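Local coordinates for protein putative hydrolase (Burkholderia cenocepacia, PDB 4X00) that probably hydrolyses ester bonds, as a putative aryl esterase with the alpha/beta hydrolase fold, at residues L24-S35 / Q60-R70; G87-I98 / V117-Y125. One frame throughout, in Å; residues are numbered along the deposited sequence. Where two conformers were deposited one is given.

Contact 1. Residues L24-S35 / Q60-R70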
loop_
_atom_site.group_PDB
_atom_site.type_symbol
_atom_site.label_atom_id
_atom_site.label_comp_id
_atom_site.label_asym_id
_atom_site.label_seq_id
_atom_site.Cartn_x
_atom_site.Cartn_y
_atom_site.Cartn_z
ATOM N N LEU A 24 15.251 -2.430 4.786
ATOM C CA LEU A 24 13.816 -2.474 5.032
ATOM C C LEU A 24 13.517 -3.276 6.265
ATOM O O LEU A 24 14.065 -4.359 6.443
ATOM C CB LEU A 24 13.119 -3.098 3.835
ATOM C CG LEU A 24 13.430 -2.386 2.521
ATOM C CD1 LEU A 24 13.054 -3.274 1.333
ATOM C CD2 LEU A 24 12.773 -1.000 2.471
ATOM N N ALA A 25 12.637 -2.741 7.104
ATOM C CA ALA A 25 12.157 -3.443 8.294
ATOM C C ALA A 25 10.988 -4.334 7.889
ATOM O O ALA A 25 9.987 -3.835 7.384
ATOM C CB ALA A 25 11.728 -2.445 9.355
ATOM N N VAL A 26 11.137 -5.640 8.095
ATOM C CA VAL A 26 10.178 -6.643 7.655
ATOM C C VAL A 26 9.639 -7.423 8.853
ATOM O O VAL A 26 10.352 -7.662 9.846
ATOM C CB VAL A 26 10.838 -7.609 6.656
ATOM C CG1 VAL A 26 9.832 -8.598 6.129
ATOM C CG2 VAL A 26 11.480 -6.816 5.513
ATOM N N GLN A 27 8.364 -7.788 8.782
ATOM C CA GLN A 27 7.733 -8.599 9.836
ATOM C C GLN A 27 6.972 -9.775 9.236
ATOM O O GLN A 27 6.528 -9.707 8.088
ATOM C CB GLN A 27 6.768 -7.768 10.681
ATOM C CG GLN A 27 7.287 -6.423 11.150
ATOM C CD GLN A 27 7.428 -5.410 10.033
ATOM O OE1 GLN A 27 6.610 -5.328 9.125
ATOM N NE2 GLN A 27 8.482 -4.616 10.101
ATOM N N GLU A 28 6.829 -10.840 10.018
ATOM C CA GLU A 28 6.024 -11.970 9.587
ATOM C C GLU A 28 5.132 -12.479 10.678
ATOM O O GLU A 28 5.495 -12.471 11.860
ATOM C CB GLU A 28 6.889 -13.136 9.139
ATOM C CG GLU A 28 7.362 -13.046 7.785
ATOM C CD GLU A 28 7.991 -14.357 7.373
ATOM O OE1 GLU A 28 7.390 -15.455 7.563
ATOM O OE2 GLU A 28 9.120 -14.272 6.893
ATOM N N ALA A 29 3.977 -12.974 10.262
ATOM C CA ALA A 29 3.040 -13.597 11.179
ATOM C C ALA A 29 2.395 -14.740 10.435
ATOM O O ALA A 29 2.743 -15.013 9.296
ATOM C CB ALA A 29 1.984 -12.599 11.664
ATOM N N GLY A 30 1.454 -15.420 11.078
ATOM C CA GLY A 30 0.800 -16.545 10.437
ATOM C C GLY A 30 1.690 -17.767 10.362
ATOM O O GLY A 30 2.562 -17.982 11.189
ATOM N N ASP A 31 1.445 -18.592 9.361
ATOM C CA ASP A 31 2.164 -19.853 9.205
ATOM C C ASP A 31 3.340 -19.678 8.246
ATOM O O ASP A 31 3.133 -19.370 7.089
ATOM C CB ASP A 31 1.194 -20.917 8.672
ATOM C CG ASP A 31 1.764 -22.314 8.668
ATOM O OD1 ASP A 31 2.991 -22.510 8.612
ATOM O OD2 ASP A 31 0.960 -23.264 8.695
ATOM N N PRO A 32 4.578 -19.917 8.707
ATOM C CA PRO A 32 5.741 -19.715 7.830
ATOM C C PRO A 32 5.723 -20.612 6.583
ATOM O O PRO A 32 6.359 -20.255 5.586
ATOM C CB PRO A 32 6.931 -20.055 8.738
ATOM C CG PRO A 32 6.380 -20.753 9.903
ATOM C CD PRO A 32 4.967 -20.289 10.073
ATOM N N GLU A 33 4.972 -21.715 6.617
ATOM C CA GLU A 33 4.879 -22.611 5.457
ATOM C C GLU A 33 3.598 -22.401 4.660
ATOM O O GLU A 33 3.372 -23.106 3.688
ATOM C CB GLU A 33 4.969 -24.078 5.880
ATOM C CG GLU A 33 6.221 -24.430 6.688
ATOM C CD GLU A 33 7.537 -24.293 5.917
ATOM O OE1 GLU A 33 7.513 -23.993 4.702
ATOM O OE2 GLU A 33 8.607 -24.502 6.544
ATOM N N GLY A 34 2.756 -21.466 5.091
ATOM C CA GLY A 34 1.518 -21.199 4.385
ATOM C C GLY A 34 1.695 -20.380 3.122
ATOM O O GLY A 34 2.768 -19.851 2.848
ATOM N N SER A 35 0.629 -20.271 2.343
ATOM C CA SER A 35 0.658 -19.451 1.139
ATOM C C SER A 35 0.963 -17.996 1.527
ATOM O O SER A 35 0.310 -17.459 2.416
ATOM C CB SER A 35 -0.687 -19.534 0.409
ATOM O OG SER A 35 -1.095 -20.889 0.195
ATOM N N GLN A 60 -4.520 -16.856 9.621
ATOM C CA GLN A 60 -3.301 -17.370 10.264
ATOM C C GLN A 60 -2.666 -18.559 9.560
ATOM O O GLN A 60 -1.548 -18.968 9.899
ATOM C CB GLN A 60 -3.593 -17.784 11.715
ATOM C CG GLN A 60 -3.921 -16.634 12.633
ATOM C CD GLN A 60 -2.936 -15.488 12.505
ATOM O OE1 GLN A 60 -1.734 -15.648 12.753
ATOM N NE2 GLN A 60 -3.436 -14.328 12.097
ATOM N N HIS A 61 -3.402 -19.184 8.639
ATOM C CA HIS A 61 -2.826 -20.309 7.899
ATOM C C HIS A 61 -2.080 -19.809 6.677
ATOM O O HIS A 61 -1.454 -20.606 5.971
ATOM C CB HIS A 61 -3.896 -21.307 7.480
ATOM C CG HIS A 61 -4.953 -20.688 6.635
ATOM N ND1 HIS A 61 -5.683 -19.584 7.041
ATOM C CD2 HIS A 61 -5.365 -20.974 5.381
ATOM C CE1 HIS A 61 -6.509 -19.233 6.075
ATOM N NE2 HIS A 61 -6.345 -20.067 5.062
ATOM N N TYR A 62 -2.130 -18.498 6.430
ATOM C CA TYR A 62 -1.279 -17.904 5.398
ATOM C C TYR A 62 0.026 -17.436 6.007
ATOM O O TYR A 62 0.094 -17.237 7.219
ATOM C CB TYR A 62 -1.948 -16.705 4.732
ATOM C CG TYR A 62 -3.246 -17.065 4.065
ATOM C CD1 TYR A 62 -3.275 -17.977 3.014
ATOM C CD2 TYR A 62 -4.431 -16.477 4.467
ATOM C CE1 TYR A 62 -4.498 -18.328 2.397
ATOM C CE2 TYR A 62 -5.643 -16.801 3.863
ATOM C CZ TYR A 62 -5.662 -17.727 2.816
ATOM O OH TYR A 62 -6.853 -18.074 2.208
ATOM N N ARG A 63 1.053 -17.252 5.177
ATOM C CA ARG A 63 2.291 -16.603 5.624
ATOM C C ARG A 63 2.117 -15.099 5.422
ATOM O O ARG A 63 2.057 -14.617 4.286
ATOM C CB ARG A 63 3.479 -17.160 4.853
ATOM C CG ARG A 63 4.807 -16.525 5.267
ATOM C CD ARG A 63 5.972 -17.084 4.471
ATOM N NE ARG A 63 7.218 -16.481 4.924
ATOM C CZ ARG A 63 8.358 -16.588 4.259
ATOM N NH1 ARG A 63 8.385 -17.256 3.106
ATOM N NH2 ARG A 63 9.462 -16.021 4.742
ATOM N N LEU A 64 1.998 -14.362 6.529
ATOM C CA LEU A 64 1.596 -12.952 6.464
ATOM C C LEU A 64 2.809 -12.049 6.612
ATOM O O LEU A 64 3.360 -11.918 7.703
ATOM C CB LEU A 64 0.562 -12.651 7.558
ATOM C CG LEU A 64 -0.699 -13.537 7.538
ATOM C CD1 LEU A 64 -1.551 -13.251 8.789
ATOM C CD2 LEU A 64 -1.520 -13.278 6.290
ATOM N N ILE A 65 3.208 -11.433 5.514
ATOM C CA ILE A 65 4.438 -10.638 5.496
ATOM C C ILE A 65 4.090 -9.157 5.386
ATOM O O ILE A 65 3.340 -8.760 4.488
ATOM C CB ILE A 65 5.321 -11.048 4.309
ATOM C CG1 ILE A 65 5.732 -12.522 4.441
ATOM C CG2 ILE A 65 6.543 -10.107 4.186
ATOM C CD1 ILE A 65 6.259 -13.118 3.126
ATOM N N THR A 66 4.667 -8.334 6.261
ATOM C CA THR A 66 4.515 -6.895 6.153
ATOM C C THR A 66 5.912 -6.265 6.118
ATOM O O THR A 66 6.898 -6.911 6.471
ATOM C CB THR A 66 3.716 -6.303 7.339
ATOM O OG1 THR A 66 4.318 -6.700 8.579
ATOM C CG2 THR A 66 2.265 -6.751 7.343
ATOM N N TYR A 67 5.994 -5.004 5.711
ATOM C CA TYR A 67 7.244 -4.270 5.820
ATOM C C TYR A 67 6.957 -2.788 5.810
ATOM O O TYR A 67 5.861 -2.341 5.433
ATOM C CB TYR A 67 8.217 -4.626 4.684
ATOM C CG TYR A 67 7.843 -4.204 3.287
ATOM C CD1 TYR A 67 6.906 -4.930 2.555
ATOM C CD2 TYR A 67 8.458 -3.114 2.676
ATOM C CE1 TYR A 67 6.597 -4.590 1.246
ATOM C CE2 TYR A 67 8.174 -2.755 1.374
ATOM C CZ TYR A 67 7.246 -3.524 0.641
ATOM O OH TYR A 67 6.953 -3.185 -0.656
ATOM N N ASP A 68 7.943 -1.995 6.237
ATOM C CA ASP A 68 7.837 -0.548 6.158
ATOM C C ASP A 68 8.448 -0.088 4.836
ATOM O O ASP A 68 9.578 -0.471 4.474
ATOM C CB ASP A 68 8.564 0.139 7.319
ATOM C CG ASP A 68 7.971 -0.189 8.677
ATOM O OD1 ASP A 68 6.806 -0.647 8.761
ATOM O OD2 ASP A 68 8.691 -0.013 9.680
ATOM N N LEU A 69 7.704 0.710 4.081
ATOM C CA LEU A 69 8.253 1.337 2.859
ATOM C C LEU A 69 9.484 2.180 3.165
ATOM O O LEU A 69 9.638 2.714 4.284
ATOM C CB LEU A 69 7.214 2.254 2.201
ATOM C CG LEU A 69 5.945 1.588 1.650
ATOM C CD1 LEU A 69 4.998 2.695 1.170
ATOM C CD2 LEU A 69 6.313 0.621 0.532
ATOM N N ARG A 70 10.359 2.319 2.174
ATOM C CA ARG A 70 11.437 3.289 2.322
ATOM C C ARG A 70 10.846 4.635 2.746
ATOM O O ARG A 70 9.754 5.047 2.318
ATOM C CB ARG A 70 12.249 3.437 1.024
ATOM C CG ARG A 70 11.490 3.989 -0.186
ATOM C CD ARG A 70 12.463 4.238 -1.385
ATOM N NE ARG A 70 13.265 3.029 -1.588
ATOM C CZ ARG A 70 14.573 3.017 -1.809
ATOM N NH1 ARG A 70 15.206 1.868 -1.847
ATOM N NH2 ARG A 70 15.245 4.164 -2.008
HETATM O O HOH W 1 0.469 -14.890 13.801
HETATM O O HOH W 2 -0.863 -23.293 6.670
HETATM O O HOH W 3 -1.938 -21.505 3.446
#
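E28 and R63 carry the charged part of this contact. R63 stretches out fully, CG anti to its backbone N (chi1 180°), and grips the carboxylate side-on: NE bonds OE1 at 2.8 Å and NH2 bonds OE2 of E28. Both oxygens lie close to the guanidinium plane, though the carboxylate itself is turned 53° from it; OE2 also binds Y14. A second polar side-chain pair lies on the sheet face that Q27 shares with T66. The Q27 chain bends at chi2 (70°) to bring OE1 back to T66 OG1 at 2.7 Å, where the hydroxyl donates in the carbonyl plane, on a lone pair.

The backbone ladder joins neighbouring antiparallel strands, 23-30 and 63-67, of the mixed central sheet of an alpha/beta hydrolase. Q27 and T66 exchange two hydrogen bonds, as do A29 and L64, and D68 N closes one end on A25 O at 3.0 Å. At the other end D31 N reaches Y62 O, and R63 N reaches S35 O beyond the D31-G34 type I turn.

Among apolar groups, V26 CG1 lies 4.1 Å from I65 CG2, V26 CG2 touches Y67 CB, and E28 CG runs alongside I65 CG1.

Main-chain bonds thus set the register, and the two-nitrogen grip on E28, with NH1 bonded to T101 O, helps fix how R63 is turned.

Contact 2. Residues G87-I98 / V117-Y125; sequences GRRWADDLAAII and VISNYLAAY
The ring of Y125 lies with one face against A95, whose CB stands 4.0 Å from the centroid in a CH-pi contact. D92 OD1 arrives at the edge of the same ring, its carboxylate plane turned 77° from it, and accepts a very short bond of 2.5 Å from Y125 OH. The R88 guanidinium carries A124 CB over one face and D92 OD1 at its edge; NE bonds that oxygen at 2.7 Å, on the syn side of the carboxylate. OD1 is therefore held by two donors, one from each helix, which probably stabilises its negative charge. The Y121 ring takes A91 O and A95 CB at its edge and Y125 CB over a face.

Y121 has CG anti to its backbone N (chi1 173°), which sends the ring between L94, A95, I98 and A91 as a knob into a hole. L94 CD2 crosses at 3.9 Å from Y121 CB, and I98 CD1 meets the hydroxyl end from the opposite direction. Y125 is a second knob, among A95, D92, R88 and A91. The backbones come closest at A91 and Y121, their CA atoms 4.5 Å apart; A91 CB lies 3.5 Å from Y121 N.

Toward the other end, V117 sets CG2 against W90 CB at 3.9 Å. N120 ND2 shares a water with G87 O and also binds T208 O, while OD1 takes E210 N.

With the small A91 at the closest point, the helix axes pass 8.1 Å apart, crossing at -83°. This is packing of neighbouring helices in an alpha/beta hydrolase, and helix 113-125 is probably the one that follows the nucleophile elbow.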
loop_
_atom_site.group_PDB
_atom_site.type_symbol
_atom_site.label_atom_id
_atom_site.label_comp_id
_atom_site.label_asym_id
_atom_site.label_seq_id
_atom_site.Cartn_x
_atom_site.Cartn_y
_atom_site.Cartn_z
ATOM N N GLY A 87 10.248 5.565 -9.306
ATOM C CA GLY A 87 9.345 4.503 -8.884
ATOM C C GLY A 87 10.005 3.133 -8.849
ATOM O O GLY A 87 9.600 2.275 -8.069
ATOM N N ARG A 88 11.004 2.915 -9.697
ATOM C CA ARG A 88 11.687 1.631 -9.742
ATOM C C ARG A 88 12.341 1.284 -8.404
ATOM O O ARG A 88 12.462 0.097 -8.071
ATOM C CB ARG A 88 12.741 1.622 -10.878
ATOM C CG ARG A 88 13.580 0.344 -11.014
ATOM C CD ARG A 88 12.725 -0.908 -11.236
ATOM N NE ARG A 88 13.585 -2.078 -11.424
ATOM C CZ ARG A 88 14.063 -2.472 -12.596
ATOM N NH1 ARG A 88 13.775 -1.781 -13.686
ATOM N NH2 ARG A 88 14.827 -3.554 -12.678
ATOM N N ARG A 89 12.787 2.294 -7.637
ATOM C CA ARG A 89 13.449 1.981 -6.368
ATOM C C ARG A 89 12.489 1.280 -5.419
ATOM O O ARG A 89 12.872 0.348 -4.699
ATOM C CB ARG A 89 13.975 3.229 -5.650
ATOM C CG ARG A 89 15.019 3.995 -6.333
ATOM C CD ARG A 89 16.307 3.216 -6.344
ATOM N NE ARG A 89 17.218 4.003 -7.124
ATOM C CZ ARG A 89 18.078 4.886 -6.626
ATOM N NH1 ARG A 89 18.223 5.045 -5.310
ATOM N NH2 ARG A 89 18.833 5.572 -7.458
ATOM N N TRP A 90 11.239 1.732 -5.412
ATOM C CA TRP A 90 10.252 1.136 -4.516
ATOM C C TRP A 90 9.870 -0.262 -5.010
ATOM O O TRP A 90 9.626 -1.168 -4.215
ATOM C CB TRP A 90 8.992 1.994 -4.432
ATOM C CG TRP A 90 9.190 3.470 -4.097
ATOM C CD1 TRP A 90 9.790 4.415 -4.868
ATOM C CD2 TRP A 90 8.714 4.152 -2.933
ATOM N NE1 TRP A 90 9.732 5.643 -4.256
ATOM C CE2 TRP A 90 9.073 5.509 -3.063
ATOM C CE3 TRP A 90 8.016 3.747 -1.791
ATOM C CZ2 TRP A 90 8.767 6.460 -2.082
ATOM C CZ3 TRP A 90 7.706 4.685 -0.833
ATOM C CH2 TRP A 90 8.063 6.025 -0.984
ATOM N N ALA A 91 9.755 -0.416 -6.322
ATOM C CA ALA A 91 9.532 -1.733 -6.884
ATOM C C ALA A 91 10.668 -2.686 -6.548
ATOM O O ALA A 91 10.423 -3.875 -6.279
ATOM C CB ALA A 91 9.334 -1.653 -8.404
ATOM N N ASP A 92 11.905 -2.186 -6.583
ATOM C CA ASP A 92 13.051 -3.031 -6.226
ATOM C C ASP A 92 13.055 -3.405 -4.748
ATOM O O ASP A 92 13.513 -4.497 -4.400
ATOM C CB ASP A 92 14.373 -2.350 -6.588
ATOM C CG ASP A 92 14.611 -2.263 -8.089
ATOM O OD1 ASP A 92 13.904 -2.909 -8.902
ATOM O OD2 ASP A 92 15.547 -1.540 -8.463
ATOM N N ASP A 93 12.548 -2.524 -3.881
ATOM C CA ASP A 93 12.399 -2.878 -2.472
ATOM C C ASP A 93 11.475 -4.092 -2.349
ATOM O O ASP A 93 11.782 -5.047 -1.632
ATOM C CB ASP A 93 11.787 -1.727 -1.634
ATOM C CG ASP A 93 12.671 -0.486 -1.536
ATOM O OD1 ASP A 93 13.876 -0.577 -1.772
ATOM O OD2 ASP A 93 12.123 0.576 -1.173
ATOM N N LEU A 94 10.322 -4.028 -3.021
ATOM C CA LEU A 94 9.369 -5.124 -2.998
ATOM C C LEU A 94 10.009 -6.400 -3.576
ATOM O O LEU A 94 9.884 -7.481 -2.982
ATOM C CB LEU A 94 8.118 -4.746 -3.770
ATOM C CG LEU A 94 7.094 -5.874 -3.895
ATOM C CD1 LEU A 94 6.634 -6.394 -2.517
ATOM C CD2 LEU A 94 5.933 -5.353 -4.707
ATOM N N ALA A 95 10.733 -6.281 -4.692
ATOM C CA ALA A 95 11.371 -7.453 -5.278
ATOM C C ALA A 95 12.373 -8.075 -4.305
ATOM O O ALA A 95 12.506 -9.296 -4.233
ATOM C CB ALA A 95 12.055 -7.090 -6.585
ATOM N N ALA A 96 13.084 -7.231 -3.555
ATOM C CA ALA A 96 14.070 -7.731 -2.617
ATOM C C ALA A 96 13.403 -8.512 -1.488
ATOM O O ALA A 96 13.919 -9.542 -1.041
ATOM C CB ALA A 96 14.898 -6.582 -2.061
ATOM N N ILE A 97 12.268 -8.018 -1.006
ATOM C CA ILE A 97 11.519 -8.765 0.003
ATOM C C ILE A 97 10.974 -10.085 -0.545
ATOM O O ILE A 97 11.099 -11.105 0.120
ATOM C CB ILE A 97 10.439 -7.888 0.563
ATOM C CG1 ILE A 97 11.174 -6.869 1.458
ATOM C CG2 ILE A 97 9.354 -8.679 1.335
ATOM C CD1 ILE A 97 10.386 -5.751 1.868
ATOM N N ILE A 98 10.415 -10.090 -1.758
ATOM C CA ILE A 98 9.960 -11.344 -2.371
ATOM C C ILE A 98 11.108 -12.342 -2.442
ATOM O O ILE A 98 10.950 -13.520 -2.119
ATOM C CB ILE A 98 9.371 -11.090 -3.772
ATOM C CG1 ILE A 98 8.073 -10.284 -3.620
ATOM C CG2 ILE A 98 9.127 -12.412 -4.516
ATOM C CD1 ILE A 98 7.497 -9.747 -4.911
ATOM N N VAL A 117 3.309 1.149 -6.003
ATOM C CA VAL A 117 4.476 0.264 -5.905
ATOM C C VAL A 117 4.214 -1.051 -6.673
ATOM O O VAL A 117 5.098 -1.527 -7.416
ATOM C CB VAL A 117 4.821 -0.048 -4.429
ATOM C CG1 VAL A 117 5.896 -1.128 -4.310
ATOM C CG2 VAL A 117 5.239 1.225 -3.657
ATOM N N ILE A 118 3.018 -1.642 -6.506
ATOM C CA ILE A 118 2.691 -2.849 -7.274
ATOM C C ILE A 118 2.736 -2.570 -8.772
ATOM O O ILE A 118 3.285 -3.388 -9.528
ATOM C CB ILE A 118 1.311 -3.415 -6.873
ATOM C CG1 ILE A 118 1.377 -3.932 -5.440
ATOM C CG2 ILE A 118 0.924 -4.566 -7.830
ATOM C CD1 ILE A 118 0.017 -4.384 -4.872
ATOM N N SER A 119 2.166 -1.450 -9.223
ATOM C CA SER A 119 2.207 -1.184 -10.669
ATOM C C SER A 119 3.641 -1.097 -11.169
ATOM O O SER A 119 3.957 -1.610 -12.249
ATOM C CB SER A 119 1.492 0.114 -11.034
ATOM O OG SER A 119 0.115 -0.024 -10.759
ATOM N N ASN A 120 4.504 -0.432 -10.399
ATOM C CA ASN A 120 5.896 -0.302 -10.811
ATOM C C ASN A 120 6.629 -1.645 -10.763
ATOM O O ASN A 120 7.471 -1.919 -11.630
ATOM C CB ASN A 120 6.597 0.755 -9.959
ATOM C CG ASN A 120 6.256 2.148 -10.405
ATOM O OD1 ASN A 120 6.119 2.394 -11.610
ATOM N ND2 ASN A 120 6.171 3.093 -9.450
ATOM N N TYR A 121 6.273 -2.497 -9.802
ATOM C CA TYR A 121 6.803 -3.848 -9.764
ATOM C C TYR A 121 6.358 -4.650 -10.990
ATOM O O TYR A 121 7.188 -5.297 -11.654
ATOM C CB TYR A 121 6.370 -4.548 -8.458
ATOM C CG TYR A 121 6.740 -6.004 -8.434
ATOM C CD1 TYR A 121 8.019 -6.405 -8.047
ATOM C CD2 TYR A 121 5.844 -6.975 -8.866
ATOM C CE1 TYR A 121 8.377 -7.752 -8.045
ATOM C CE2 TYR A 121 6.189 -8.312 -8.858
ATOM C CZ TYR A 121 7.462 -8.703 -8.475
ATOM O OH TYR A 121 7.782 -10.053 -8.485
ATOM N N LEU A 122 5.065 -4.591 -11.307
ATOM C CA LEU A 122 4.560 -5.268 -12.506
ATOM C C LEU A 122 5.254 -4.753 -13.758
ATOM O O LEU A 122 5.594 -5.534 -14.650
ATOM C CB LEU A 122 3.057 -5.061 -12.623
ATOM C CG LEU A 122 2.249 -5.840 -11.588
ATOM C CD1 LEU A 122 0.793 -5.397 -11.671
ATOM C CD2 LEU A 122 2.355 -7.373 -11.779
ATOM N N ALA A 123 5.493 -3.447 -13.837
ATOM C CA ALA A 123 6.116 -2.898 -15.050
ATOM C C ALA A 123 7.538 -3.417 -15.226
ATOM O O ALA A 123 7.968 -3.753 -16.340
ATOM C CB ALA A 123 6.101 -1.373 -15.000
ATOM N N ALA A 124 8.272 -3.490 -14.120
ATOM C CA ALA A 124 9.689 -3.847 -14.199
ATOM C C ALA A 124 9.936 -5.358 -14.233
ATOM O O ALA A 124 10.881 -5.825 -14.892
ATOM C CB ALA A 124 10.444 -3.226 -13.017
ATOM N N TYR A 125 9.093 -6.119 -13.532
ATOM C CA TYR A 125 9.374 -7.533 -13.289
ATOM C C TYR A 125 8.329 -8.457 -13.896
ATOM O O TYR A 125 8.561 -9.655 -13.984
ATOM C CB TYR A 125 9.466 -7.803 -11.779
ATOM C CG TYR A 125 10.662 -7.144 -11.125
ATOM C CD1 TYR A 125 11.883 -7.789 -11.082
ATOM C CD2 TYR A 125 10.562 -5.889 -10.545
ATOM C CE1 TYR A 125 12.987 -7.188 -10.483
ATOM C CE2 TYR A 125 11.658 -5.288 -9.949
ATOM C CZ TYR A 125 12.865 -5.944 -9.921
ATOM O OH TYR A 125 13.975 -5.341 -9.329
HETATM O O HOH W 4 6.976 2.762 -6.804
#

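Overall arrangement
Contact 1 joins two neighbouring strands near one side of the eight-stranded sheet, and contact 2 packs two helices together; their centres lie about 17 Å apart. Contact 1 is partly buried, held chiefly by main-chain hydrogen bonds, whereas contact 2 is buried and relies on apolar side chains, with its R88-D92-Y125 cluster on the more exposed side. They share no element but touch through helix 87-100, which packs on the strand pair: R70 makes a salt bridge with D93, L24 packs on D93, and Y67 lies against I97 and against L94, which also packs on helix 113-125, linking sheet to helix layer.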